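Thioredoxin reductase (Clostridium acetobutylicum ATCC 824, PDB 6GNA) probably reduces thioredoxin with electrons from ferredoxin, passing them through its bound FAD and a redox-active disulfide without needing a pyridine nucleotide. Local coordinates at residues A[118-123]-A[191-196]; A[132-137]-A[157-162]; A[148-153]-A[215-220]; A[169-174]-A[187-192]. All coordinates share one frame; numbering follows the deposited sequence.

Contact 1. Residues A[118-123]-A[191-196]; sequences KPLKGE and DVPVEI
Lys121 and Ile196 join the backbones of 118-123 and 191-196 through one hydrogen bond, given by Ile196 N to Lys121 O at 2.8 Å and nearly straight at 170°. A weaker CA-H...O contact, from Gly122 CA to Ile196 O, runs beside it. Gly122 has a positive phi of 88°, and a beta carbon there would collide with Ile196 O, so the turn calls for glycine.

Apolar contacts back up this bond. Leu120 puts CD2 against Pro193 CB at 3.8 Å, and its other branch, CD1, reaches Ile196 CD1, the two side chains crossing at about a right angle. Ile196 CD1 reaches further, to Glu123 CA at 3.7 Å. The rigid proline ring and the branched isoleucine give the leucine a firm bed.

Charge and water act where Lys121 and Glu195 run out toward solvent. Their extended chains cross obliquely and touch through their methylenes, Lys121 CG being 3.7 Å from Glu195 CG. Their salt bridge is long, 4.0 Å from Lys121 NZ to Glu195 OE2, and one water joins NZ to OE1. Another water links Lys121 N to Val194 O. Glu123 turns inward instead, receiving Leu120 N on OE2 and pairing with Tyr133 OH through OE1.

The loop is therefore fixed to the edge of the antiparallel hairpin by one backbone bond and an apolar patch, while the lysine-glutamate pair probably adds only a modest, solvent-screened attraction.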
loop_
_atom_site.group_PDB
_atom_site.type_symbol
_atom_site.label_atom_id
_atom_site.label_comp_id
_atom_site.label_asym_id
_atom_site.label_seq_id
_atom_site.Cartn_x
_atom_site.Cartn_y
_atom_site.Cartn_z
ATOM N N LYS A 118 6.399 -23.717 9.452
ATOM C CA LYS A 118 6.752 -23.495 10.842
ATOM C C LYS A 118 8.169 -23.989 11.104
ATOM O O LYS A 118 8.699 -24.807 10.349
ATOM C CB LYS A 118 5.782 -24.248 11.747
ATOM N N PRO A 119 8.812 -23.500 12.162
ATOM C CA PRO A 119 10.113 -24.056 12.544
ATOM C C PRO A 119 9.978 -25.466 13.088
ATOM O O PRO A 119 8.923 -25.872 13.584
ATOM C CB PRO A 119 10.619 -23.091 13.625
ATOM C CG PRO A 119 9.402 -22.424 14.151
ATOM C CD PRO A 119 8.408 -22.379 13.031
ATOM N N LEU A 120 11.068 -26.224 12.973
ATOM C CA LEU A 120 11.110 -27.568 13.523
ATOM C C LEU A 120 11.201 -27.510 15.040
ATOM O O LEU A 120 11.733 -26.560 15.617
ATOM C CB LEU A 120 12.346 -28.305 13.014
ATOM C CG LEU A 120 12.473 -28.541 11.516
ATOM C CD1 LEU A 120 13.823 -29.200 11.240
ATOM C CD2 LEU A 120 11.329 -29.413 11.038
ATOM N N LYS A 121 10.678 -28.540 15.691
ATOM C CA LYS A 121 10.840 -28.651 17.130
ATOM C C LYS A 121 12.327 -28.740 17.457
ATOM O O LYS A 121 13.065 -29.513 16.835
ATOM C CB LYS A 121 10.105 -29.888 17.645
ATOM C CG LYS A 121 10.080 -30.009 19.162
ATOM C CD LYS A 121 9.286 -31.228 19.618
ATOM C CE LYS A 121 9.216 -31.301 21.141
ATOM N NZ LYS A 121 8.493 -32.511 21.629
ATOM N N GLY A 122 12.767 -27.935 18.427
ATOM C CA GLY A 122 14.167 -27.843 18.786
ATOM C C GLY A 122 14.953 -26.823 17.990
ATOM O O GLY A 122 16.090 -26.508 18.358
ATOM N N GLU A 123 14.381 -26.301 16.905
ATOM C CA GLU A 123 15.086 -25.337 16.069
ATOM C C GLU A 123 15.442 -24.077 16.853
ATOM O O GLU A 123 16.603 -23.653 16.869
ATOM C CB GLU A 123 14.213 -24.995 14.863
ATOM C CG GLU A 123 14.890 -24.139 13.803
ATOM C CD GLU A 123 13.958 -23.821 12.649
ATOM O OE1 GLU A 123 13.796 -22.625 12.309
ATOM O OE2 GLU A 123 13.367 -24.769 12.098
ATOM N N ASP A 191 13.014 -38.425 4.353
ATOM C CA ASP A 191 12.233 -38.681 5.552
ATOM C C ASP A 191 11.777 -37.328 6.069
ATOM O O ASP A 191 12.260 -36.283 5.625
ATOM C CB ASP A 191 13.072 -39.413 6.603
ATOM C CG ASP A 191 12.229 -40.095 7.663
ATOM O OD1 ASP A 191 11.065 -39.692 7.871
ATOM O OD2 ASP A 191 12.743 -41.035 8.302
ATOM N N VAL A 192 10.845 -37.349 7.014
ATOM C CA VAL A 192 10.226 -36.134 7.540
ATOM C C VAL A 192 10.935 -35.760 8.838
ATOM O O VAL A 192 10.930 -36.565 9.781
ATOM C CB VAL A 192 8.726 -36.338 7.791
ATOM C CG1 VAL A 192 8.106 -35.077 8.380
ATOM C CG2 VAL A 192 8.042 -36.701 6.509
ATOM N N PRO A 193 11.516 -34.566 8.947
ATOM C CA PRO A 193 12.092 -34.152 10.232
ATOM C C PRO A 193 11.023 -34.057 11.311
ATOM O O PRO A 193 9.916 -33.571 11.069
ATOM C CB PRO A 193 12.695 -32.771 9.937
ATOM C CG PRO A 193 12.663 -32.600 8.455
ATOM C CD PRO A 193 11.643 -33.531 7.904
ATOM N N VAL A 194 11.370 -34.512 12.516
ATOM C CA VAL A 194 10.479 -34.446 13.675
ATOM C C VAL A 194 11.002 -33.467 14.722
ATOM O O VAL A 194 10.291 -32.552 15.143
ATOM C CB VAL A 194 10.234 -35.845 14.287
ATOM C CG1 VAL A 194 9.238 -35.745 15.451
ATOM C CG2 VAL A 194 9.726 -36.811 13.231
ATOM N N GLU A 195 12.238 -33.658 15.175
ATOM C CA GLU A 195 12.734 -32.857 16.280
ATOM C C GLU A 195 14.253 -32.857 16.286
ATOM O O GLU A 195 14.885 -33.896 16.065
ATOM C CB GLU A 195 12.217 -33.404 17.616
ATOM C CG GLU A 195 12.665 -32.602 18.827
ATOM C CD GLU A 195 12.256 -33.237 20.144
ATOM O OE1 GLU A 195 11.751 -34.379 20.130
ATOM O OE2 GLU A 195 12.449 -32.599 21.200
ATOM N N ILE A 196 14.817 -31.686 16.546
ATOM C CA ILE A 196 16.239 -31.522 16.825
ATOM C C ILE A 196 16.437 -31.681 18.325
ATOM O O ILE A 196 15.801 -30.978 19.114
ATOM C CB ILE A 196 16.712 -30.133 16.364
ATOM C CG1 ILE A 196 16.471 -29.940 14.867
ATOM C CG2 ILE A 196 18.190 -29.943 16.677
ATOM C CD1 ILE A 196 16.339 -28.474 14.443
HETATM O O HOH W 1 8.879 -30.574 14.349
HETATM O O HOH W 2 9.963 -34.972 22.147
#

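Contact 2. Residues A[132-137]-A[157-162]; sequences GYCATC and ESEANY
Glu159 reaches from helix 155-163 to the CxxC segment that carries the disulfide, meeting Ala135 and Thr136. Its CB packs against Thr136 CG2 at 3.9 Å. CG comes closer to the same methyl, 3.6 Å from Thr136 CG2, the two side chains crossing at about a right angle. With CG anti to its own carbonyl carbon (chi1 -63°) and the chain extended beyond, the carboxylate is carried to the backbone of the other segment. There Glu159 OE1 accepts from Thr136 N at 3.1 Å on its anti side, 32° out of the carboxylate plane. Glu159 OE1 also takes a weak, bent bond from Ala135 N, at 2.9 Å and 127°. Ala135 CB lies close, 3.2 Å from Glu159 OE1, so the small methyl suits a place with little room. OE2 lies near the like-charged Glu155. Beyond the glutamate, Thr136 CG2 also touches Tyr162 CD2 at 3.9 Å.

Cys134 and Cys137 form the disulfide on either side of these two residues, in the CxxC arrangement of thioredoxin reductases. One carboxylate oxygen accepting from both amides between the cysteines, even with one bond weak, is consistent with fixing the backbone there.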
loop_
_atom_site.group_PDB
_atom_site.type_symbol
_atom_site.label_atom_id
_atom_site.label_comp_id
_atom_site.label_asym_id
_atom_site.label_seq_id
_atom_site.Cartn_x
_atom_site.Cartn_y
_atom_site.Cartn_z
ATOM N N GLY A 132 21.497 -23.499 12.637
ATOM C CA GLY A 132 21.674 -22.226 11.971
ATOM C C GLY A 132 20.880 -22.174 10.682
ATOM O O GLY A 132 20.301 -23.168 10.239
ATOM N N TYR A 133 20.878 -20.985 10.077
ATOM C CA TYR A 133 20.123 -20.711 8.863
ATOM C C TYR A 133 21.008 -20.470 7.648
ATOM O O TYR A 133 20.489 -20.146 6.566
ATOM C CB TYR A 133 19.213 -19.504 9.108
ATOM C CG TYR A 133 18.203 -19.783 10.189
ATOM C CD1 TYR A 133 17.191 -20.721 9.984
ATOM C CD2 TYR A 133 18.266 -19.142 11.413
ATOM C CE1 TYR A 133 16.258 -20.996 10.976
ATOM C CE2 TYR A 133 17.336 -19.413 12.413
ATOM C CZ TYR A 133 16.330 -20.333 12.180
ATOM O OH TYR A 133 15.410 -20.603 13.177
ATOM N N CYS A 134 22.322 -20.569 7.802
ATOM C CA CYS A 134 23.241 -20.442 6.680
ATOM C C CYS A 134 24.369 -21.450 6.859
ATOM O O CYS A 134 25.242 -21.267 7.718
ATOM C CB CYS A 134 23.807 -19.030 6.618
ATOM S SG CYS A 134 24.813 -18.813 5.146
ATOM N N ALA A 135 24.365 -22.495 6.037
ATOM C CA ALA A 135 25.371 -23.543 6.167
ATOM C C ALA A 135 26.735 -23.066 5.685
ATOM O O ALA A 135 27.754 -23.308 6.343
ATOM C CB ALA A 135 24.937 -24.794 5.407
ATOM N N THR A 136 26.786 -22.406 4.529
ATOM C CA THR A 136 28.070 -21.953 4.003
ATOM C C THR A 136 28.715 -20.923 4.922
ATOM O O THR A 136 29.944 -20.885 5.047
ATOM C CB THR A 136 27.891 -21.391 2.593
ATOM O OG1 THR A 136 26.938 -20.323 2.615
ATOM C CG2 THR A 136 27.382 -22.462 1.647
ATOM N N CYS A 137 27.900 -20.092 5.578
ATOM C CA CYS A 137 28.424 -19.103 6.514
ATOM C C CYS A 137 29.159 -19.772 7.678
ATOM O O CYS A 137 30.242 -19.329 8.081
ATOM C CB CYS A 137 27.270 -18.230 7.034
ATOM S SG CYS A 137 26.161 -17.413 5.770
ATOM N N GLU A 157 20.763 -27.206 -1.936
ATOM C CA GLU A 157 21.567 -28.277 -2.527
ATOM C C GLU A 157 23.000 -27.815 -2.752
ATOM O O GLU A 157 23.948 -28.563 -2.499
ATOM C CB GLU A 157 20.954 -28.746 -3.848
ATOM C CG GLU A 157 19.541 -29.301 -3.728
ATOM C CD GLU A 157 18.916 -29.658 -5.064
ATOM O OE1 GLU A 157 19.654 -29.664 -6.085
ATOM O OE2 GLU A 157 17.689 -29.909 -5.087
ATOM N N SER A 158 23.177 -26.578 -3.223
ATOM C CA SER A 158 24.526 -26.050 -3.409
ATOM C C SER A 158 25.259 -25.946 -2.081
ATOM O O SER A 158 26.470 -26.182 -2.005
ATOM C CB SER A 158 24.457 -24.672 -4.074
ATOM O OG SER A 158 23.857 -24.744 -5.354
ATOM N N GLU A 159 24.548 -25.585 -1.019
ATOM C CA GLU A 159 25.213 -25.473 0.271
ATOM C C GLU A 159 25.638 -26.843 0.765
ATOM O O GLU A 159 26.726 -26.992 1.325
ATOM C CB GLU A 159 24.294 -24.789 1.282
ATOM C CG GLU A 159 23.945 -23.345 0.905
ATOM C CD GLU A 159 23.444 -22.530 2.066
ATOM O OE1 GLU A 159 24.007 -22.671 3.163
ATOM O OE2 GLU A 159 22.493 -21.734 1.887
ATOM N N ALA A 160 24.789 -27.852 0.570
ATOM C CA ALA A 160 25.172 -29.220 0.921
ATOM C C ALA A 160 26.426 -29.649 0.172
ATOM O O ALA A 160 27.321 -30.276 0.750
ATOM C CB ALA A 160 24.020 -30.170 0.592
ATOM N N ASN A 161 26.492 -29.356 -1.128
ATOM C CA ASN A 161 27.671 -29.732 -1.903
ATOM C C ASN A 161 28.920 -29.059 -1.359
ATOM O O ASN A 161 29.989 -29.679 -1.296
ATOM C CB ASN A 161 27.473 -29.388 -3.378
ATOM C CG ASN A 161 26.412 -30.238 -4.031
ATOM O OD1 ASN A 161 26.166 -31.368 -3.605
ATOM N ND2 ASN A 161 25.756 -29.689 -5.043
ATOM N N TYR A 162 28.813 -27.783 -0.993
ATOM C CA TYR A 162 29.962 -27.088 -0.432
ATOM C C TYR A 162 30.368 -27.702 0.901
ATOM O O TYR A 162 31.559 -27.892 1.172
ATOM C CB TYR A 162 29.634 -25.602 -0.258
ATOM C CG TYR A 162 30.784 -24.799 0.305
ATOM C CD1 TYR A 162 31.881 -24.478 -0.486
ATOM C CD2 TYR A 162 30.781 -24.368 1.625
ATOM C CE1 TYR A 162 32.943 -23.750 0.021
ATOM C CE2 TYR A 162 31.846 -23.641 2.143
ATOM C CZ TYR A 162 32.921 -23.334 1.333
ATOM O OH TYR A 162 33.984 -22.609 1.828
#

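Contact 3. Residues A[148-153]-A[215-220]; sequences TIVGYN and DGVFVL
Strands 146-151 and 216-220 are parallel neighbours in the five-stranded sheet of the domain that carries the redox disulfide, probably corresponding to the pyridine nucleotide domain of classical thioredoxin reductases. The axes of the two short strand segments make an angle of 16°. Five backbone bonds join them, passing back and forth from Thr148 N to Gly216 O at 2.9 Å through to Tyr152 N to Leu220 O, also 2.9 Å. The one from Leu220 N to Val150 O is almost straight, at 174°.

On one face Ile149 and Leu220 meet, CG2 of the isoleucine 3.7 Å from CD1 of the leucine. Ile149 holds this CG2 anti to its backbone N (chi1 -70° for CG1), which directs it along the sheet to Leu220, while CG1 packs on Phe218 CB at 4.3 Å. On the other face Val150 CG2 touches Val217 CG1 at 4.2 Å; beta-branched valines suit the extended backbone and fill the sheet surface. At the end of the strand Leu220 O lies 3.5 Å from Tyr152 CD1, near the plane of the ring at its edge, and Tyr152 CE1 rests on Val219 CG1 at 3.9 Å.

Asn153 follows, with OD1 bonded to Ala156 N at the start of the next helix and ND2 to Asp222 OD1. Helix 155-163 packs over Ile149 and Leu220, helix 135-138 over Ile149 and Phe218, and strands 169-174 and 131-132 continue the sheet at its two sides.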
loop_
_atom_site.group_PDB
_atom_site.type_symbol
_atom_site.label_atom_id
_atom_site.label_comp_id
_atom_site.label_asym_id
_atom_site.label_seq_id
_atom_site.Cartn_x
_atom_site.Cartn_y
_atom_site.Cartn_z
ATOM N N THR A 148 23.749 -31.884 8.936
ATOM C CA THR A 148 22.479 -32.210 8.312
ATOM C C THR A 148 21.860 -30.920 7.797
ATOM O O THR A 148 21.725 -29.942 8.546
ATOM C CB THR A 148 21.548 -32.887 9.314
ATOM O OG1 THR A 148 22.147 -34.112 9.744
ATOM C CG2 THR A 148 20.222 -33.218 8.668
ATOM N N ILE A 149 21.498 -30.914 6.527
ATOM C CA ILE A 149 20.821 -29.778 5.911
ATOM C C ILE A 149 19.392 -30.180 5.604
ATOM O O ILE A 149 19.155 -31.149 4.870
ATOM C CB ILE A 149 21.538 -29.312 4.641
ATOM C CG1 ILE A 149 22.864 -28.666 5.032
ATOM C CG2 ILE A 149 20.669 -28.336 3.849
ATOM C CD1 ILE A 149 23.766 -28.442 3.870
ATOM N N VAL A 150 18.451 -29.413 6.144
ATOM C CA VAL A 150 17.032 -29.538 5.835
ATOM C C VAL A 150 16.752 -28.456 4.795
ATOM O O VAL A 150 16.726 -27.262 5.101
ATOM C CB VAL A 150 16.168 -29.409 7.089
ATOM C CG1 VAL A 150 14.726 -29.683 6.758
ATOM C CG2 VAL A 150 16.649 -30.380 8.156
ATOM N N GLY A 151 16.597 -28.879 3.542
ATOM C CA GLY A 151 16.581 -27.967 2.407
ATOM C C GLY A 151 15.170 -27.732 1.898
ATOM O O GLY A 151 14.465 -28.673 1.539
ATOM N N TYR A 152 14.788 -26.461 1.827
ATOM C CA TYR A 152 13.464 -26.068 1.356
ATOM C C TYR A 152 13.503 -25.423 -0.022
ATOM O O TYR A 152 12.446 -25.076 -0.560
ATOM C CB TYR A 152 12.804 -25.115 2.366
ATOM C CG TYR A 152 12.511 -25.747 3.727
ATOM C CD1 TYR A 152 13.520 -25.930 4.670
ATOM C CD2 TYR A 152 11.218 -26.148 4.072
ATOM C CE1 TYR A 152 13.263 -26.512 5.904
ATOM C CE2 TYR A 152 10.952 -26.735 5.312
ATOM C CZ TYR A 152 11.983 -26.918 6.218
ATOM O OH TYR A 152 11.750 -27.484 7.457
ATOM N N ASN A 153 14.677 -25.313 -0.645
ATOM C CA ASN A 153 14.792 -24.709 -1.963
ATOM C C ASN A 153 16.032 -25.290 -2.637
ATOM O O ASN A 153 16.786 -26.059 -2.036
ATOM C CB ASN A 153 14.828 -23.181 -1.880
ATOM C CG ASN A 153 15.967 -22.666 -1.043
ATOM O OD1 ASN A 153 16.994 -23.326 -0.860
ATOM N ND2 ASN A 153 15.788 -21.464 -0.521
ATOM N N ASP A 215 26.150 -33.052 14.259
ATOM C CA ASP A 215 26.660 -31.943 15.056
ATOM C C ASP A 215 25.997 -30.622 14.693
ATOM O O ASP A 215 25.851 -29.746 15.556
ATOM C CB ASP A 215 28.176 -31.828 14.885
ATOM C CG ASP A 215 28.898 -33.081 15.306
ATOM O OD1 ASP A 215 28.834 -33.431 16.509
ATOM O OD2 ASP A 215 29.527 -33.725 14.440
ATOM N N GLY A 216 25.587 -30.459 13.445
ATOM C CA GLY A 216 24.874 -29.270 13.031
ATOM C C GLY A 216 23.617 -29.642 12.275
ATOM O O GLY A 216 23.554 -30.668 11.601
ATOM N N VAL A 217 22.601 -28.796 12.415
ATOM C CA VAL A 217 21.396 -28.856 11.599
ATOM C C VAL A 217 21.186 -27.472 11.020
ATOM O O VAL A 217 21.017 -26.500 11.773
ATOM C CB VAL A 217 20.151 -29.295 12.390
ATOM C CG1 VAL A 217 18.893 -29.203 11.503
ATOM C CG2 VAL A 217 20.337 -30.715 12.935
ATOM N N PHE A 218 21.201 -27.373 9.700
ATOM C CA PHE A 218 20.911 -26.125 9.015
ATOM C C PHE A 218 19.552 -26.198 8.342
ATOM O O PHE A 218 19.284 -27.102 7.540
ATOM C CB PHE A 218 22.007 -25.762 8.017
ATOM C CG PHE A 218 23.309 -25.440 8.681
ATOM C CD1 PHE A 218 23.517 -24.192 9.238
ATOM C CD2 PHE A 218 24.309 -26.394 8.787
ATOM C CE1 PHE A 218 24.715 -23.889 9.881
ATOM C CE2 PHE A 218 25.511 -26.102 9.434
ATOM C CZ PHE A 218 25.712 -24.849 9.982
ATOM N N VAL A 219 18.714 -25.211 8.642
ATOM C CA VAL A 219 17.368 -25.111 8.109
ATOM C C VAL A 219 17.426 -24.033 7.033
ATOM O O VAL A 219 17.584 -22.848 7.351
ATOM C CB VAL A 219 16.399 -24.754 9.245
ATOM C CG1 VAL A 219 15.039 -24.397 8.709
ATOM C CG2 VAL A 219 16.329 -25.914 10.245
ATOM N N LEU A 220 17.351 -24.434 5.760
ATOM C CA LEU A 220 17.652 -23.545 4.630
ATOM C C LEU A 220 16.398 -23.273 3.807
ATOM O O LEU A 220 15.978 -24.094 2.983
ATOM C CB LEU A 220 18.773 -24.099 3.765
ATOM C CG LEU A 220 20.112 -24.335 4.475
ATOM C CD1 LEU A 220 21.149 -24.693 3.413
ATOM C CD2 LEU A 220 20.542 -23.115 5.299
#

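Contact 4. Residues A[169-174]-A[187-192]; sequences KVYYVP and EIVKDV
Tyr171 lies alongside Glu187, the two side chains pointing the same way with ring and carboxylate planes 68° apart, and its CE1 is 3.5 Å from Glu187 OE2. The same ring also meets Val189, whose CG2 sits 3.7 Å from Tyr171 CD1. Lys169 closes over one ring face with its CD, offset toward the rim. Its chain leaves the backbone with CG anti to N and then bends at chi2 (73°), a kink that brings the ammonium round to the glutamate. Lys169 NZ reaches Glu187 OE2 at 2.6 Å, on the anti lone pair of that oxygen, while Glu187 OE1 forms a salt bridge with Arg210. The carboxylate is thus held between two cationic side chains, and a long, flexible lysine suits the reach to the neighbouring strand.

The backbones run parallel here. Glu187 N bonds to Val170 O and Tyr172 N to Glu187 O, and Val189 N reaches Tyr172 O at 2.8 Å, its donor tilted 27° from the carbonyl plane. Further on, Val173 CG2 touches Val189 CB at 4.0 Å, and Val173 CG1 approaches Asp191 O at 3.4 Å. Pro174 has no N-H to offer, and instead sets its CD 3.5 Å from Val189 O. Lys190 centres an inverse gamma turn that carries the chain away from the strand, and a water donating to both Pro174 O and Asp191 O bridges the widening gap.

Parallel hydrogen bonding thus gives way to a proline, a tight turn and a water, while the two cations would probably stabilise the ionised form of Glu187 at the partly exposed sheet edge.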
loop_
_atom_site.group_PDB
_atom_site.type_symbol
_atom_site.label_atom_id
_atom_site.label_comp_id
_atom_site.label_asym_id
_atom_site.label_seq_id
_atom_site.Cartn_x
_atom_site.Cartn_y
_atom_site.Cartn_z
ATOM N N LYS A 169 30.659 -35.766 7.174
ATOM C CA LYS A 169 29.483 -36.431 6.638
ATOM C C LYS A 169 28.410 -35.366 6.460
ATOM O O LYS A 169 28.217 -34.541 7.352
ATOM C CB LYS A 169 28.982 -37.498 7.618
ATOM C CG LYS A 169 27.652 -38.143 7.256
ATOM C CD LYS A 169 27.776 -39.092 6.074
ATOM C CE LYS A 169 26.477 -39.849 5.840
ATOM N NZ LYS A 169 26.549 -40.804 4.702
ATOM N N VAL A 170 27.733 -35.382 5.312
ATOM C CA VAL A 170 26.642 -34.450 5.016
ATOM C C VAL A 170 25.387 -35.248 4.681
ATOM O O VAL A 170 25.402 -36.094 3.782
ATOM C CB VAL A 170 26.974 -33.505 3.844
ATOM C CG1 VAL A 170 25.801 -32.541 3.558
ATOM C CG2 VAL A 170 28.264 -32.730 4.115
ATOM N N TYR A 171 24.302 -34.972 5.397
ATOM C CA TYR A 171 22.982 -35.484 5.066
ATOM C C TYR A 171 22.152 -34.347 4.505
ATOM O O TYR A 171 22.211 -33.219 5.005
ATOM C CB TYR A 171 22.264 -35.994 6.316
ATOM C CG TYR A 171 22.953 -37.122 7.043
ATOM C CD1 TYR A 171 22.881 -38.421 6.567
ATOM C CD2 TYR A 171 23.645 -36.896 8.221
ATOM C CE1 TYR A 171 23.500 -39.461 7.237
ATOM C CE2 TYR A 171 24.259 -37.926 8.897
ATOM C CZ TYR A 171 24.183 -39.206 8.402
ATOM O OH TYR A 171 24.797 -40.237 9.083
ATOM N N TYR A 172 21.353 -34.652 3.482
ATOM C CA TYR A 172 20.417 -33.690 2.902
ATOM C C TYR A 172 18.998 -34.230 3.021
ATOM O O TYR A 172 18.688 -35.302 2.494
ATOM C CB TYR A 172 20.753 -33.387 1.446
ATOM C CG TYR A 172 19.951 -32.244 0.852
ATOM C CD1 TYR A 172 20.267 -30.934 1.164
ATOM C CD2 TYR A 172 18.893 -32.469 -0.023
ATOM C CE1 TYR A 172 19.572 -29.885 0.641
ATOM C CE2 TYR A 172 18.182 -31.409 -0.551
ATOM C CZ TYR A 172 18.529 -30.122 -0.203
ATOM O OH TYR A 172 17.865 -29.038 -0.706
ATOM N N VAL A 173 18.147 -33.478 3.703
ATOM C CA VAL A 173 16.746 -33.826 3.920
ATOM C C VAL A 173 15.907 -32.882 3.066
ATOM O O VAL A 173 15.674 -31.733 3.463
ATOM C CB VAL A 173 16.363 -33.695 5.401
ATOM C CG1 VAL A 173 14.938 -34.140 5.626
ATOM C CG2 VAL A 173 17.296 -34.518 6.287
ATOM N N PRO A 174 15.425 -33.313 1.905
ATOM C CA PRO A 174 14.664 -32.401 1.044
ATOM C C PRO A 174 13.256 -32.179 1.566
ATOM O O PRO A 174 12.593 -33.101 2.046
ATOM C CB PRO A 174 14.638 -33.142 -0.295
ATOM C CG PRO A 174 14.715 -34.589 0.085
ATOM C CD PRO A 174 15.596 -34.644 1.300
ATOM N N GLU A 187 24.541 -37.703 1.431
ATOM C CA GLU A 187 23.519 -38.730 1.593
ATOM C C GLU A 187 22.135 -38.088 1.674
ATOM O O GLU A 187 21.851 -37.302 2.590
ATOM C CB GLU A 187 23.766 -39.585 2.833
ATOM C CG GLU A 187 22.688 -40.643 2.996
ATOM C CD GLU A 187 22.921 -41.567 4.172
ATOM O OE1 GLU A 187 21.943 -42.194 4.622
ATOM O OE2 GLU A 187 24.070 -41.668 4.647
ATOM N N ILE A 188 21.274 -38.438 0.725
ATOM C CA ILE A 188 19.903 -37.944 0.709
ATOM C C ILE A 188 19.064 -38.777 1.663
ATOM O O ILE A 188 19.064 -40.011 1.600
ATOM C CB ILE A 188 19.320 -37.989 -0.710
ATOM C CG1 ILE A 188 20.194 -37.171 -1.669
ATOM C CG2 ILE A 188 17.895 -37.467 -0.694
ATOM C CD1 ILE A 188 19.814 -37.329 -3.143
ATOM N N VAL A 189 18.330 -38.095 2.527
ATOM C CA VAL A 189 17.517 -38.715 3.569
ATOM C C VAL A 189 16.084 -38.284 3.271
ATOM O O VAL A 189 15.650 -37.192 3.644
ATOM C CB VAL A 189 17.969 -38.288 4.970
ATOM C CG1 VAL A 189 17.078 -38.873 6.054
ATOM C CG2 VAL A 189 19.417 -38.693 5.201
ATOM N N LYS A 190 15.343 -39.126 2.544
ATOM C CA LYS A 190 13.958 -38.820 2.176
ATOM C C LYS A 190 13.047 -39.257 3.319
ATOM O O LYS A 190 12.401 -40.306 3.289
ATOM C CB LYS A 190 13.580 -39.500 0.864
ATOM C CG LYS A 190 14.166 -38.873 -0.391
ATOM C CD LYS A 190 13.438 -39.398 -1.630
ATOM C CE LYS A 190 14.153 -39.037 -2.919
ATOM N NZ LYS A 190 13.407 -39.522 -4.117
ATOM N N ASP A 191 13.014 -38.425 4.353
ATOM C CA ASP A 191 12.233 -38.681 5.552
ATOM C C ASP A 191 11.777 -37.328 6.069
ATOM O O ASP A 191 12.260 -36.283 5.625
ATOM C CB ASP A 191 13.072 -39.413 6.603
ATOM C CG ASP A 191 12.229 -40.095 7.663
ATOM O OD1 ASP A 191 11.065 -39.692 7.871
ATOM O OD2 ASP A 191 12.743 -41.035 8.302
ATOM N N VAL A 192 10.845 -37.349 7.014
ATOM C CA VAL A 192 10.226 -36.134 7.540
ATOM C C VAL A 192 10.935 -35.760 8.838
ATOM O O VAL A 192 10.930 -36.565 9.781
ATOM C CB VAL A 192 8.726 -36.338 7.791
ATOM C CG1 VAL A 192 8.106 -35.077 8.380
ATOM C CG2 VAL A 192 8.042 -36.701 6.509
HETATM O O HOH W 3 12.292 -35.477 2.941
#

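Overall arrangement
Contacts 3 and 4 belong to one parallel sheet: strands 146-151 and 169-174 are neighbours, and Ile149 O meets Val173 N at 2.8 Å. Contact 2 lies over one face of that sheet, its centre about 8 Å from that of contact 3, with Ala160 CA 3.4 Å from Ile149 CD1. Contact 1 packs on the other face, its centre about 10 Å from that of contact 3, where Pro193 CG meets both Val150 CG1 and Val173 CG1; it shares Asp191 and Val192 with contact 4. Glu123 OE1 and Tyr133 OH, 2.7 Å apart, link contacts 1 and 2. Contact 2 alone holds the disulfide, and its Glu159 side chain is about 10 Å from a bound FAD.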